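Local coordinates for protein putative dehydratase (Mesorhizobium loti, PDB 2POZ) that is of unknown function but is probably a lyase, perhaps a dehydratase, of the mandelate racemase/muconate lactonizing enzyme family, and assembles as an octamer, at residues E57-G62 with S73-H78; A49-D54 with G86-A91. All coordinates share one frame; numbering follows the deposited sequence.

Contact 1: residues E57-G62 with S73-H78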
loop_
_atom_site.group_PDB
_atom_site.type_symbol
_atom_site.label_atom_id
_atom_site.label_comp_id
_atom_site.label_asym_id
_atom_site.label_seq_id
_atom_site.Cartn_x
_atom_site.Cartn_y
_atom_site.Cartn_z
ATOM N N GLU A 57 2.566 -25.582 -38.290
ATOM C CA GLU A 57 1.604 -26.552 -38.803
ATOM C C GLU A 57 0.180 -26.220 -38.394
ATOM O O GLU A 57 -0.769 -26.485 -39.131
ATOM C CB GLU A 57 1.971 -27.964 -38.326
ATOM C CG GLU A 57 3.414 -28.353 -38.653
ATOM C CD GLU A 57 3.722 -29.817 -38.393
ATOM O OE1 GLU A 57 3.297 -30.350 -37.350
ATOM O OE2 GLU A 57 4.408 -30.435 -39.234
ATOM N N ARG A 58 0.026 -25.619 -37.221
ATOM C CA ARG A 58 -1.304 -25.282 -36.742
ATOM C C ARG A 58 -1.846 -23.935 -37.224
ATOM O O ARG A 58 -3.046 -23.796 -37.470
ATOM C CB ARG A 58 -1.319 -25.315 -35.208
ATOM C CG ARG A 58 -2.606 -24.798 -34.574
ATOM C CD ARG A 58 -3.761 -25.787 -34.721
ATOM N NE ARG A 58 -4.994 -25.253 -34.142
ATOM C CZ ARG A 58 -5.759 -24.321 -34.711
ATOM N NH1 ARG A 58 -5.432 -23.806 -35.893
ATOM N NH2 ARG A 58 -6.854 -23.889 -34.090
ATOM N N PHE A 59 -0.969 -22.952 -37.394
ATOM C CA PHE A 59 -1.438 -21.618 -37.753
ATOM C C PHE A 59 -0.975 -20.914 -39.020
ATOM O O PHE A 59 -1.604 -19.943 -39.419
ATOM C CB PHE A 59 -1.120 -20.650 -36.600
ATOM C CG PHE A 59 -1.650 -21.078 -35.269
ATOM C CD1 PHE A 59 -3.014 -21.020 -34.998
ATOM C CD2 PHE A 59 -0.780 -21.505 -34.267
ATOM C CE1 PHE A 59 -3.504 -21.380 -33.745
ATOM C CE2 PHE A 59 -1.257 -21.867 -33.012
ATOM C CZ PHE A 59 -2.625 -21.804 -32.749
ATOM N N LEU A 60 0.093 -21.373 -39.658
ATOM C CA LEU A 60 0.628 -20.623 -40.791
ATOM C C LEU A 60 0.348 -20.942 -42.251
ATOM O O LEU A 60 0.114 -20.027 -43.031
ATOM C CB LEU A 60 2.149 -20.505 -40.635
ATOM C CG LEU A 60 2.651 -19.878 -39.332
ATOM C CD1 LEU A 60 4.156 -19.717 -39.407
ATOM C CD2 LEU A 60 1.990 -18.533 -39.113
ATOM N N ILE A 61 0.401 -22.207 -42.644
ATOM C CA ILE A 61 0.200 -22.533 -44.054
ATOM C C ILE A 61 -1.125 -22.062 -44.640
ATOM O O ILE A 61 -2.190 -22.286 -44.067
ATOM C CB ILE A 61 0.345 -24.048 -44.326
ATOM C CG1 ILE A 61 1.773 -24.507 -44.017
ATOM C CG2 ILE A 61 0.057 -24.344 -45.795
ATOM C CD1 ILE A 61 2.065 -24.651 -42.555
ATOM N N GLY A 62 -1.031 -21.394 -45.787
ATOM C CA GLY A 62 -2.210 -20.908 -46.479
ATOM C C GLY A 62 -2.647 -19.518 -46.073
ATOM O O GLY A 62 -3.496 -18.925 -46.730
ATOM N N SER A 73 -1.924 -12.523 -32.703
ATOM C CA SER A 73 -3.077 -12.700 -31.828
ATOM C C SER A 73 -3.625 -14.130 -31.864
ATOM O O SER A 73 -4.021 -14.677 -30.830
ATOM C CB SER A 73 -4.178 -11.706 -32.215
ATOM O OG SER A 73 -5.359 -11.943 -31.470
ATOM N N THR A 74 -3.650 -14.735 -33.050
ATOM C CA THR A 74 -4.158 -16.100 -33.190
ATOM C C THR A 74 -3.285 -17.111 -32.436
ATOM O O THR A 74 -3.795 -18.001 -31.746
ATOM C CB THR A 74 -4.223 -16.509 -34.678
ATOM O OG1 THR A 74 -5.080 -15.603 -35.388
ATOM C CG2 THR A 74 -4.766 -17.921 -34.816
HETATM N N MSE A 75 -1.969 -16.982 -32.578
HETATM C CA MSE A 75 -1.052 -17.888 -31.886
HETATM C C MSE A 75 -1.147 -17.667 -30.382
HETATM O O MSE A 75 -1.090 -18.613 -29.597
HETATM C CB MSE A 75 0.390 -17.669 -32.362
HETATM C CG MSE A 75 0.582 -18.034 -33.830
HETATM SE SE MSE A 75 2.426 -18.027 -34.425
HETATM C CE MSE A 75 2.637 -16.129 -34.696
ATOM N N TYR A 76 -1.307 -16.413 -29.979
ATOM C CA TYR A 76 -1.430 -16.119 -28.559
ATOM C C TYR A 76 -2.705 -16.747 -28.011
ATOM O O TYR A 76 -2.687 -17.456 -27.010
ATOM C CB TYR A 76 -1.499 -14.615 -28.317
ATOM C CG TYR A 76 -1.507 -14.279 -26.844
ATOM C CD1 TYR A 76 -0.309 -14.142 -26.139
ATOM C CD2 TYR A 76 -2.706 -14.201 -26.134
ATOM C CE1 TYR A 76 -0.299 -13.944 -24.759
ATOM C CE2 TYR A 76 -2.710 -14.002 -24.741
ATOM C CZ TYR A 76 -1.501 -13.879 -24.064
ATOM O OH TYR A 76 -1.485 -13.705 -22.695
ATOM N N ASP A 77 -3.814 -16.478 -28.691
ATOM C CA ASP A 77 -5.125 -16.964 -28.266
ATOM C C ASP A 77 -5.407 -18.455 -28.319
ATOM O O ASP A 77 -6.140 -18.974 -27.476
ATOM C CB ASP A 77 -6.227 -16.270 -29.073
ATOM C CG ASP A 77 -6.337 -14.794 -28.764
ATOM O OD1 ASP A 77 -5.654 -14.339 -27.822
ATOM O OD2 ASP A 77 -7.103 -14.091 -29.466
ATOM N N HIS A 78 -4.836 -19.145 -29.296
ATOM C CA HIS A 78 -5.148 -20.552 -29.474
ATOM C C HIS A 78 -4.081 -21.603 -29.236
ATOM O O HIS A 78 -4.336 -22.783 -29.425
ATOM C CB HIS A 78 -5.748 -20.709 -30.870
ATOM C CG HIS A 78 -6.941 -19.834 -31.085
ATOM N ND1 HIS A 78 -8.136 -20.045 -30.433
ATOM C CD2 HIS A 78 -7.095 -18.690 -31.794
ATOM C CE1 HIS A 78 -8.972 -19.066 -30.725
ATOM N NE2 HIS A 78 -8.366 -18.232 -31.548
#
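The backbones of 57-62 and 73-78 come closest at Phe-59 and Met-75, whose CA atoms are 7.0 Å apart. This is a helix-to-helix contact in the N-terminal capping domain of the enolase superfamily, between the C-terminal part of helix 45-59 with the residues that follow and the last turns of helix 68-78. Phe-59 carries it. Its CG lies beside the backbone N (chi1 -54°) and anti to the carbonyl carbon, which carries the ring out to the second helix. Met-75, a selenomethionine in this crystal, covers one face. Its CA makes a CH-pi contact, 4.3 Å from the centroid of the Phe-59 ring and 15° off the ring normal. Met-75 CG packs on Phe-59 CD2 at 3.8 Å. The opposite face of the ring is taken by the aliphatic CG of Arg-58, so the phenyl is sandwiched. Thr-74 brings its methyl in obliquely, with CG2 3.6 Å from Phe-59 CD1. The hydroxyl of Thr-74 is hydrogen-bonded within its own helix, to the carbonyl O of Glu-70. Val-43 of a second subunit also packs on Phe-59, so the contact borders a subunit interface. His-78 meets the ring at its edge, its CB 3.7 Å from Phe-59 CE1.

Contact 2: residues A49-D54 with G86-A91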
loop_
_atom_site.group_PDB
_atom_site.type_symbol
_atom_site.label_atom_id
_atom_site.label_comp_id
_atom_site.label_asym_id
_atom_site.label_seq_id
_atom_site.Cartn_x
_atom_site.Cartn_y
_atom_site.Cartn_z
ATOM N N ALA A 49 12.902 -25.448 -31.641
ATOM C CA ALA A 49 12.670 -25.956 -32.996
ATOM C C ALA A 49 11.306 -26.651 -33.056
ATOM O O ALA A 49 10.543 -26.463 -34.002
ATOM C CB ALA A 49 13.774 -26.942 -33.388
ATOM N N GLY A 50 11.012 -27.458 -32.038
ATOM C CA GLY A 50 9.741 -28.160 -31.985
ATOM C C GLY A 50 8.550 -27.212 -31.912
ATOM O O GLY A 50 7.503 -27.457 -32.523
HETATM N N MSE A 51 8.708 -26.121 -31.168
HETATM C CA MSE A 51 7.629 -25.147 -31.016
HETATM C C MSE A 51 7.317 -24.455 -32.332
HETATM O O MSE A 51 6.157 -24.291 -32.686
HETATM C CB MSE A 51 7.979 -24.094 -29.966
HETATM C CG MSE A 51 6.855 -23.082 -29.730
HETATM SE SE MSE A 51 5.207 -23.902 -29.080
HETATM C CE MSE A 51 4.364 -24.411 -30.725
ATOM N N ILE A 52 8.347 -24.041 -33.059
ATOM C CA ILE A 52 8.112 -23.385 -34.333
ATOM C C ILE A 52 7.362 -24.349 -35.254
ATOM O O ILE A 52 6.441 -23.948 -35.964
ATOM C CB ILE A 52 9.427 -22.939 -34.980
ATOM C CG1 ILE A 52 10.111 -21.906 -34.070
ATOM C CG2 ILE A 52 9.153 -22.334 -36.374
ATOM C CD1 ILE A 52 11.465 -21.451 -34.578
ATOM N N LYS A 53 7.751 -25.619 -35.225
ATOM C CA LYS A 53 7.099 -26.644 -36.042
ATOM C C LYS A 53 5.608 -26.755 -35.704
ATOM O O LYS A 53 4.761 -26.715 -36.602
ATOM C CB LYS A 53 7.775 -28.005 -35.821
ATOM C CG LYS A 53 7.188 -29.146 -36.643
ATOM C CD LYS A 53 7.928 -30.448 -36.354
ATOM C CE LYS A 53 7.458 -31.582 -37.261
ATOM N NZ LYS A 53 6.032 -31.935 -37.026
ATOM N N ASP A 54 5.293 -26.890 -34.418
ATOM C CA ASP A 54 3.898 -27.014 -33.985
ATOM C C ASP A 54 3.091 -25.771 -34.332
ATOM O O ASP A 54 1.960 -25.871 -34.807
ATOM C CB ASP A 54 3.811 -27.270 -32.475
ATOM C CG ASP A 54 4.398 -28.622 -32.067
ATOM O OD1 ASP A 54 4.489 -29.523 -32.926
ATOM O OD2 ASP A 54 4.752 -28.787 -30.877
ATOM N N GLY A 86 6.091 -18.765 -21.448
ATOM C CA GLY A 86 7.507 -18.511 -21.254
ATOM C C GLY A 86 8.376 -18.354 -22.485
ATOM O O GLY A 86 7.896 -18.084 -23.585
ATOM N N ALA A 87 9.677 -18.552 -22.289
ATOM C CA ALA A 87 10.659 -18.397 -23.351
ATOM C C ALA A 87 10.476 -19.298 -24.576
ATOM O O ALA A 87 10.713 -18.868 -25.698
ATOM C CB ALA A 87 12.076 -18.582 -22.779
ATOM N N ILE A 88 10.054 -20.538 -24.378
ATOM C CA ILE A 88 9.915 -21.425 -25.522
ATOM C C ILE A 88 8.754 -21.040 -26.443
ATOM O O ILE A 88 8.947 -20.870 -27.647
ATOM C CB ILE A 88 9.774 -22.883 -25.076
ATOM C CG1 ILE A 88 11.017 -23.298 -24.272
ATOM C CG2 ILE A 88 9.549 -23.774 -26.297
ATOM C CD1 ILE A 88 12.359 -23.046 -24.980
ATOM N N ILE A 89 7.554 -20.893 -25.889
ATOM C CA ILE A 89 6.413 -20.511 -26.712
ATOM C C ILE A 89 6.671 -19.147 -27.360
ATOM O O ILE A 89 6.460 -18.968 -28.566
ATOM C CB ILE A 89 5.090 -20.459 -25.883
ATOM C CG1 ILE A 89 3.923 -20.029 -26.779
ATOM C CG2 ILE A 89 5.211 -19.465 -24.727
ATOM C CD1 ILE A 89 3.534 -21.043 -27.816
ATOM N N PHE A 90 7.165 -18.186 -26.586
ATOM C CA PHE A 90 7.384 -16.874 -27.163
ATOM C C PHE A 90 8.566 -16.736 -28.100
ATOM O O PHE A 90 8.558 -15.864 -28.964
ATOM C CB PHE A 90 7.387 -15.800 -26.071
ATOM C CG PHE A 90 6.002 -15.463 -25.593
ATOM C CD1 PHE A 90 5.597 -15.760 -24.297
ATOM C CD2 PHE A 90 5.060 -14.971 -26.490
ATOM C CE1 PHE A 90 4.258 -15.578 -23.907
ATOM C CE2 PHE A 90 3.726 -14.787 -26.110
ATOM C CZ PHE A 90 3.328 -15.095 -24.816
ATOM N N ALA A 91 9.565 -17.604 -27.954
ATOM C CA ALA A 91 10.707 -17.562 -28.862
ATOM C C ALA A 91 10.204 -18.087 -30.213
ATOM O O ALA A 91 10.626 -17.622 -31.271
ATOM C CB ALA A 91 11.849 -18.430 -28.340
#
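Met-51 is the residue of helix 45-59 that meets Ile-88 and Ile-89 in the first turn of helix 87-108. The contact is a buried helix pair of the N-terminal capping domain found across the enolase superfamily. At the start of 49-54, Ala-49 faces the other way, onto Ile-10 and Trp-380 of the antiparallel sheet. Met-51 comes next and does the touching. It is a selenomethionine here, and its CA lies 6.4 Å from that of Ile-89. Its CG is anti to the backbone N (chi1 -178°), and the chain bends at chi2 (61°), which turns SE across the second helix, toward the side chain of Ile-89. Met-51 CB rests 4.0 Å from Ile-88 CG2. The next carbon, Met-51 CG, lies 3.7 Å from the carbonyl O of Ile-88. The Met-51 side chain runs beside that of Ile-89, both pointing the same way, and SE touches Ile-89 CD1 at 3.5 Å. A second subunit supplies Val-43 against Met-51 and its own Ile-88 against Ile-88. Ile-52 packs against strands 5-12 and 21-27, so this helix bridges sheet and neighbouring helix. Asp-54 turns to the second subunit, where its OD1 is hydrogen-bonded to Thr-46 OG1.

Contact 1 and contact 2 lie about 12 Å apart, centre to centre, in the N-terminal domain. Both use helix 45-59: contact 2 takes its middle and contact 1 its later part and the residues after it. Their partners, helices 68-78 and 87-108, follow each other in the chain. Contact 1 is therefore nested inside the loop closed by contact 2. Together they join three consecutive helices into one bundle beside the antiparallel sheet. The partner segments also touch, Tyr-76 CE1 lying 3.8 Å from Phe-90 CZ. Met-75 extends the link by packing on Ile-93 and Ile-96 of helix 87-108. Both contacts border the same second subunit, so this bundle also takes part in building the octamer.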